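Local structure of LPP20 lipofamily protein (Helicobacter pylori R046Wa, 4KZS) at residues T27-E30 and A31-K35; N49-I52 and H53-K56; Y167-I170 and Y171-A175. The protein is of unknown function, but is a secreted member of the LPP20 lipoprotein family that may be connected with the outer membrane and the Tol-Pal system. One frame throughout, in Å; residues are numbered along the deposited sequence.

The three interactions are local contacts within helical turns, and they follow one another along the chain. Interaction 1 lies at the start of helix 29-53 and interaction 2 at its far end. Their centres are 32 Å apart, so this one helix spans the distance between them. Both lie in the LPP20 lipoprotein region of the chain. Interaction 3 lies on the short helix 165-172 and the turn after it. Its centre is 29 Å from that of interaction 2 and 43 Å from that of interaction 1, on the opposite side of the chain's centre. None of the three touches another. Together they mark where two helices begin or end in this elongated protein.

Interaction 1 (T27-E30 and A31-K35); sequences TSKE and ASKQK
E30 and Q34 meet one turn apart on the first turns of helix 29-53. Their backbones and their side chains are both bonded. Q34 N gives a hydrogen bond of 2.9 Å to E30 O, nearly straight at 170°. The side chains add a second bond from Q34 NE2 to E30 OE1, also 2.9 Å. The amide does not lie flat against the acid. Its nitrogen comes from above the carboxylate, 55° out of that plane. The glutamate chain bends at chi2 (69°), which turns the carboxylate along the helix towards the amide.

S28 is the N-cap residue. Its carbonyl opens the helical series, with S32 N donating to S28 O at 2.8 Å. K29 O takes its main bond from K33 N at 3.0 Å and a weak second one from S32 N. The hydroxyl of S32 finds its main partner outside the helix turn, in the side chain of T97.

K29 and K33 lie near each other on the same side. The nearest approach of their side chains is K29 CE to K33 NZ, 4.1 Å. K29 NZ and K33 NZ are 4.7 Å apart, and these like charges probably repel somewhat. E30 OE2 stands 5.3 Å from K33 NZ, too far for a salt bridge, but it may ease that repulsion.

One side of this turn packs on the antiparallel sheet. K29 and S32 touch Y95, and K33 touches T97, all on strand 94-102. Both lysines also reach Q88 on strand 84-91, while K35 NZ bonds to S25 on strand 19-26.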
loop_
_atom_site.group_PDB
_atom_site.type_symbol
_atom_site.label_atom_id
_atom_site.label_comp_id
_atom_site.label_asym_id
_atom_site.label_seq_id
_atom_site.Cartn_x
_atom_site.Cartn_y
_atom_site.Cartn_z
ATOM N N THR A 27 -27.618 18.373 -8.151
ATOM C CA THR A 27 -29.062 18.204 -7.994
ATOM C C THR A 27 -29.405 17.492 -6.670
ATOM O O THR A 27 -30.527 17.073 -6.447
ATOM C CB THR A 27 -29.643 17.507 -9.221
ATOM O OG1 THR A 27 -28.867 16.333 -9.498
ATOM C CG2 THR A 27 -29.537 18.437 -10.433
ATOM N N SER A 28 -28.428 17.403 -5.778
ATOM C CA SER A 28 -28.638 16.858 -4.449
ATOM C C SER A 28 -27.736 17.527 -3.398
ATOM O O SER A 28 -26.578 17.827 -3.681
ATOM C CB SER A 28 -28.331 15.372 -4.461
ATOM O OG SER A 28 -28.332 14.904 -3.122
ATOM N N LYS A 29 -28.243 17.729 -2.184
ATOM C CA LYS A 29 -27.479 18.396 -1.126
ATOM C C LYS A 29 -26.167 17.675 -0.843
ATOM O O LYS A 29 -25.093 18.302 -0.822
ATOM C CB LYS A 29 -28.311 18.529 0.154
ATOM C CG LYS A 29 -27.704 19.396 1.253
ATOM C CD LYS A 29 -28.675 19.469 2.423
ATOM C CE LYS A 29 -28.138 20.316 3.575
ATOM N NZ LYS A 29 -28.985 20.424 4.799
ATOM N N GLU A 30 -26.260 16.358 -0.644
ATOM C CA GLU A 30 -25.096 15.509 -0.424
ATOM C C GLU A 30 -24.142 15.607 -1.601
ATOM O O GLU A 30 -22.931 15.820 -1.424
ATOM C CB GLU A 30 -25.515 14.058 -0.179
ATOM C CG GLU A 30 -24.372 13.029 -0.160
ATOM C CD GLU A 30 -23.429 13.134 1.045
ATOM O OE1 GLU A 30 -22.435 12.365 1.090
ATOM O OE2 GLU A 30 -23.680 13.971 1.946
ATOM N N ALA A 31 -24.670 15.458 -2.803
ATOM C CA ALA A 31 -23.817 15.560 -4.006
ATOM C C ALA A 31 -23.128 16.925 -4.050
ATOM O O ALA A 31 -21.995 17.059 -4.556
ATOM C CB ALA A 31 -24.629 15.350 -5.265
ATOM N N SER A 32 -23.806 17.933 -3.502
ATOM C CA SER A 32 -23.238 19.251 -3.518
ATOM C C SER A 32 -22.014 19.253 -2.610
ATOM O O SER A 32 -20.896 19.528 -3.085
ATOM C CB SER A 32 -24.290 20.281 -3.108
ATOM O OG SER A 32 -23.735 21.568 -3.085
ATOM N N LYS A 33 -22.231 18.907 -1.329
ATOM C CA LYS A 33 -21.142 18.663 -0.369
ATOM C C LYS A 33 -19.972 17.949 -1.030
ATOM O O LYS A 33 -18.837 18.485 -1.035
ATOM C CB LYS A 33 -21.642 17.907 0.870
ATOM C CG LYS A 33 -22.475 18.792 1.788
ATOM C CD LYS A 33 -22.864 18.170 3.137
ATOM C CE LYS A 33 -24.328 18.571 3.495
ATOM N NZ LYS A 33 -24.864 18.252 4.866
ATOM N N GLN A 34 -20.237 16.795 -1.657
ATOM C CA GLN A 34 -19.136 16.061 -2.295
ATOM C C GLN A 34 -18.435 16.828 -3.399
ATOM O O GLN A 34 -17.198 16.797 -3.454
ATOM C CB GLN A 34 -19.534 14.690 -2.788
ATOM C CG GLN A 34 -20.064 13.758 -1.694
ATOM C CD GLN A 34 -19.148 13.596 -0.458
ATOM O OE1 GLN A 34 -17.901 13.593 -0.545
ATOM N NE2 GLN A 34 -19.779 13.436 0.704
ATOM N N LYS A 35 -19.181 17.545 -4.247
ATOM C CA LYS A 35 -18.527 18.251 -5.388
ATOM C C LYS A 35 -17.664 19.348 -4.727
ATOM O O LYS A 35 -16.563 19.603 -5.180
ATOM C CB LYS A 35 -19.520 18.737 -6.510
ATOM C CG LYS A 35 -18.954 19.461 -7.788
ATOM C CD LYS A 35 -19.950 20.451 -8.542
ATOM C CE LYS A 35 -19.302 21.587 -9.424
ATOM N NZ LYS A 35 -20.087 22.752 -10.028
#

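Interaction 2 (N49-I52 and H53-K56); sequences NSQI and HIQK
The last turn of helix 29-53 runs here into the loop that follows, and I52 O links the two. This carbonyl accepts a hydrogen bond from K56 N at 2.9 Å and a weak one from Q55 N at 3.2 Å. One turn earlier, H53 N donates to N49 O at 3.0 Å.

I54 folds back over the end of the helix. Its CG1 sits between the backbone N and the carbonyl carbon (chi1 68°), which carries that branch over S50 O. The tip of the same branch, I54 CD1, then lies 3.7 Å from Q51 OE1, a nonpolar group against an amide oxygen. The two side chains cross at a slant.

Q51 and Q55 instead run alongside each other and point the same way. Their amide planes are only 21° apart. Q51 NE2 comes 3.9 Å from Q55 CG and 4.1 Å from Q55 NE2. The two glutamines pack together, and their amides do not bond to each other. Q51 NE2 is held instead by A156 O of helix 135-157, and I52 also touches A156. N49 OD1 bonds to the backbone N of L73, in the loop on the way to strand 84-91.

The arrangement is a helix C-terminal end. The side chains of I54 and Q55 pack back on the last turn, and I52 O still takes K56 N beyond it.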
loop_
_atom_site.group_PDB
_atom_site.type_symbol
_atom_site.label_atom_id
_atom_site.label_comp_id
_atom_site.label_asym_id
_atom_site.label_seq_id
_atom_site.Cartn_x
_atom_site.Cartn_y
_atom_site.Cartn_z
ATOM N N ASN A 49 1.329 21.848 -4.666
ATOM C CA ASN A 49 2.283 21.472 -5.709
ATOM C C ASN A 49 3.170 22.637 -6.109
ATOM O O ASN A 49 4.370 22.475 -6.305
ATOM C CB ASN A 49 1.573 20.902 -6.918
ATOM C CG ASN A 49 0.937 19.514 -6.654
ATOM O OD1 ASN A 49 1.632 18.489 -6.511
ATOM N ND2 ASN A 49 -0.395 19.480 -6.615
ATOM N N SER A 50 2.599 23.831 -6.171
ATOM C CA SER A 50 3.372 25.011 -6.553
ATOM C C SER A 50 4.128 25.619 -5.374
ATOM O O SER A 50 4.664 26.720 -5.472
ATOM C CB SER A 50 2.464 26.064 -7.206
ATOM O OG SER A 50 1.850 26.889 -6.231
ATOM N N GLN A 51 4.139 24.922 -4.248
ATOM C CA GLN A 51 4.832 25.416 -3.066
ATOM C C GLN A 51 6.091 24.607 -2.967
ATOM O O GLN A 51 7.083 25.039 -2.391
ATOM C CB GLN A 51 3.969 25.221 -1.825
ATOM C CG GLN A 51 4.704 25.375 -0.501
ATOM C CD GLN A 51 5.302 26.748 -0.286
ATOM O OE1 GLN A 51 4.729 27.780 -0.672
ATOM N NE2 GLN A 51 6.457 26.769 0.359
ATOM N N ILE A 52 6.026 23.409 -3.527
ATOM C CA ILE A 52 7.176 22.548 -3.592
ATOM C C ILE A 52 7.933 22.954 -4.846
ATOM O O ILE A 52 9.158 22.815 -4.911
ATOM C CB ILE A 52 6.774 21.068 -3.712
ATOM C CG1 ILE A 52 5.892 20.645 -2.545
ATOM C CG2 ILE A 52 8.007 20.174 -3.806
ATOM C CD1 ILE A 52 5.280 19.276 -2.746
ATOM N N HIS A 53 7.190 23.447 -5.838
ATOM C CA HIS A 53 7.783 23.937 -7.073
ATOM C C HIS A 53 8.620 25.205 -6.795
ATOM O O HIS A 53 9.729 25.351 -7.309
ATOM C CB HIS A 53 6.685 24.210 -8.100
ATOM C CG HIS A 53 7.164 24.227 -9.519
ATOM N ND1 HIS A 53 7.865 25.286 -10.059
ATOM C CD2 HIS A 53 7.016 23.325 -10.520
ATOM C CE1 HIS A 53 8.137 25.033 -11.327
ATOM N NE2 HIS A 53 7.632 23.850 -11.631
ATOM N N ILE A 54 8.099 26.101 -5.958
ATOM C CA ILE A 54 8.842 27.298 -5.551
ATOM C C ILE A 54 9.735 27.018 -4.340
ATOM O O ILE A 54 9.937 27.879 -3.488
ATOM C CB ILE A 54 7.909 28.512 -5.307
ATOM C CG1 ILE A 54 7.016 28.282 -4.078
ATOM C CG2 ILE A 54 7.083 28.812 -6.560
ATOM C CD1 ILE A 54 6.101 29.442 -3.721
ATOM N N GLN A 55 10.273 25.800 -4.296
ATOM C CA GLN A 55 11.168 25.336 -3.238
ATOM C C GLN A 55 12.290 24.467 -3.803
ATOM O O GLN A 55 13.441 24.606 -3.395
ATOM C CB GLN A 55 10.397 24.527 -2.200
ATOM C CG GLN A 55 9.746 25.365 -1.128
ATOM C CD GLN A 55 10.756 25.981 -0.192
ATOM O OE1 GLN A 55 11.693 25.319 0.258
ATOM N NE2 GLN A 55 10.564 27.250 0.118
ATOM N N LYS A 56 11.941 23.572 -4.732
ATOM C CA LYS A 56 12.882 22.618 -5.348
ATOM C C LYS A 56 14.138 23.305 -5.894
ATOM O O LYS A 56 14.034 24.292 -6.628
ATOM C CB LYS A 56 12.170 21.814 -6.454
ATOM C CG LYS A 56 13.044 20.817 -7.219
ATOM C CD LYS A 56 12.251 19.659 -7.852
ATOM C CE LYS A 56 11.540 18.770 -6.823
ATOM N NZ LYS A 56 11.637 17.303 -7.084
#

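Interaction 3 (Y167-I170 and Y171-A175); sequences YEKI and YYQNA
Y172 lies alongside E168 one turn further on in helix 165-172, and the two side chains point the same way. The tyrosine starts at CB, which passes 4.1 Å from E168 O. CG is anti to the carbonyl carbon (chi1 -73°), and this swings the ring back towards the glutamate. CD1 comes next, 4.0 Å from E168 OE2. CE1 makes the nearest approach, 3.4 Å from that same oxygen. Y172 CZ follows, 4.0 Å from E168 OE2. At the tip, Y172 OH is still 4.1 Å from E168 OE2, too far for a hydrogen bond. The carboxylate thus leans on ring carbons, its plane turned 37° from the ring. Y171 CD1 lies over one face of the Y172 ring, offset towards the rim. F176 meets the same ring edge-to-face.

Beneath, the backbone bonds are helical, with Y171 N shared between Y167 O and, weakly, E168 O. Y172 N bonds to E168 O at 2.9 Å, and Q173 N bonds to K169 O at the same distance.

At the end of the helix a side chain takes part. N174 ND2 donates to I170 O at 3.0 Å, in the carbonyl plane and on a lone pair.

Elsewhere in the fold, the Y167 ring meets F121 and Y118 edge-to-face, while E168 and Y171 touch L144 of helix 135-157.

E168 and Y172 thus meet by van der Waals packing, with no hydrogen bond or salt bridge between their side chains. The polar hold comes from the backbone bonds and from N174 ND2.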
loop_
_atom_site.group_PDB
_atom_site.type_symbol
_atom_site.label_atom_id
_atom_site.label_comp_id
_atom_site.label_asym_id
_atom_site.label_seq_id
_atom_site.Cartn_x
_atom_site.Cartn_y
_atom_site.Cartn_z
ATOM N N TYR A 167 13.523 3.612 7.857
ATOM C CA TYR A 167 12.488 2.651 7.640
ATOM C C TYR A 167 12.685 2.032 6.293
ATOM O O TYR A 167 12.502 0.839 6.120
ATOM C CB TYR A 167 11.158 3.337 7.663
ATOM C CG TYR A 167 10.544 3.421 9.020
ATOM C CD1 TYR A 167 10.610 2.353 9.904
ATOM C CD2 TYR A 167 9.841 4.551 9.401
ATOM C CE1 TYR A 167 10.013 2.421 11.146
ATOM C CE2 TYR A 167 9.234 4.623 10.637
ATOM C CZ TYR A 167 9.326 3.559 11.511
ATOM O OH TYR A 167 8.724 3.615 12.748
ATOM N N GLU A 168 13.071 2.848 5.333
ATOM C CA GLU A 168 13.341 2.343 4.023
ATOM C C GLU A 168 14.351 1.203 4.134
ATOM O O GLU A 168 14.041 0.070 3.794
ATOM C CB GLU A 168 13.823 3.466 3.135
ATOM C CG GLU A 168 12.690 4.388 2.730
ATOM C CD GLU A 168 11.905 3.887 1.532
ATOM O OE1 GLU A 168 10.902 4.518 1.156
ATOM O OE2 GLU A 168 12.291 2.875 0.934
ATOM N N LYS A 169 15.534 1.489 4.656
ATOM C CA LYS A 169 16.500 0.437 4.976
ATOM C C LYS A 169 15.814 -0.814 5.481
ATOM O O LYS A 169 15.822 -1.840 4.823
ATOM C CB LYS A 169 17.556 0.906 5.980
ATOM C CG LYS A 169 18.635 -0.132 6.252
ATOM C CD LYS A 169 19.526 -0.359 5.027
ATOM C CE LYS A 169 20.593 -1.415 5.301
ATOM N NZ LYS A 169 21.605 -1.609 4.240
ATOM N N ILE A 170 15.189 -0.731 6.636
ATOM C CA ILE A 170 14.491 -1.901 7.190
ATOM C C ILE A 170 13.583 -2.606 6.184
ATOM O O ILE A 170 13.327 -3.799 6.303
ATOM C CB ILE A 170 13.666 -1.461 8.387
ATOM C CG1 ILE A 170 14.602 -0.979 9.486
ATOM C CG2 ILE A 170 12.742 -2.570 8.860
ATOM C CD1 ILE A 170 13.895 -0.086 10.482
ATOM N N TYR A 171 13.078 -1.849 5.212
ATOM C CA TYR A 171 12.152 -2.355 4.178
ATOM C C TYR A 171 12.907 -3.105 3.075
ATOM O O TYR A 171 12.581 -4.237 2.755
ATOM C CB TYR A 171 11.358 -1.191 3.558
ATOM C CG TYR A 171 10.473 -1.570 2.390
ATOM C CD1 TYR A 171 10.654 -1.015 1.130
ATOM C CD2 TYR A 171 9.454 -2.475 2.550
ATOM C CE1 TYR A 171 9.822 -1.349 0.061
ATOM C CE2 TYR A 171 8.603 -2.800 1.515
ATOM C CZ TYR A 171 8.800 -2.242 0.257
ATOM O OH TYR A 171 7.943 -2.599 -0.786
ATOM N N TYR A 172 13.921 -2.468 2.500
ATOM C CA TYR A 172 14.742 -3.121 1.489
ATOM C C TYR A 172 15.504 -4.304 2.031
ATOM O O TYR A 172 15.696 -5.287 1.302
ATOM C CB TYR A 172 15.629 -2.140 0.726
ATOM C CG TYR A 172 14.802 -1.320 -0.218
ATOM C CD1 TYR A 172 14.869 0.049 -0.218
ATOM C CD2 TYR A 172 13.883 -1.927 -1.080
ATOM C CE1 TYR A 172 14.084 0.830 -1.078
ATOM C CE2 TYR A 172 13.081 -1.168 -1.939
ATOM C CZ TYR A 172 13.188 0.210 -1.925
ATOM O OH TYR A 172 12.405 0.980 -2.730
ATOM N N GLN A 173 15.837 -4.289 3.318
ATOM C CA GLN A 173 16.582 -5.418 3.837
ATOM C C GLN A 173 15.796 -6.551 4.441
ATOM O O GLN A 173 16.376 -7.543 4.819
ATOM C CB GLN A 173 17.734 -5.002 4.738
ATOM C CG GLN A 173 17.322 -4.410 6.047
ATOM C CD GLN A 173 18.481 -4.377 7.010
ATOM O OE1 GLN A 173 18.734 -5.344 7.716
ATOM N NE2 GLN A 173 19.203 -3.268 7.030
ATOM N N ASN A 174 14.486 -6.441 4.497
ATOM C CA ASN A 174 13.701 -7.507 5.106
ATOM C C ASN A 174 12.422 -7.708 4.362
ATOM O O ASN A 174 11.859 -8.805 4.381
ATOM C CB ASN A 174 13.344 -7.174 6.563
ATOM C CG ASN A 174 14.564 -7.054 7.450
ATOM O OD1 ASN A 174 15.302 -8.024 7.634
ATOM N ND2 ASN A 174 14.790 -5.866 8.002
ATOM N N ALA A 175 11.932 -6.649 3.729
ATOM C CA ALA A 175 10.543 -6.664 3.302
ATOM C C ALA A 175 10.343 -6.578 1.813
ATOM O O ALA A 175 9.403 -7.169 1.325
ATOM C CB ALA A 175 9.748 -5.572 4.001
#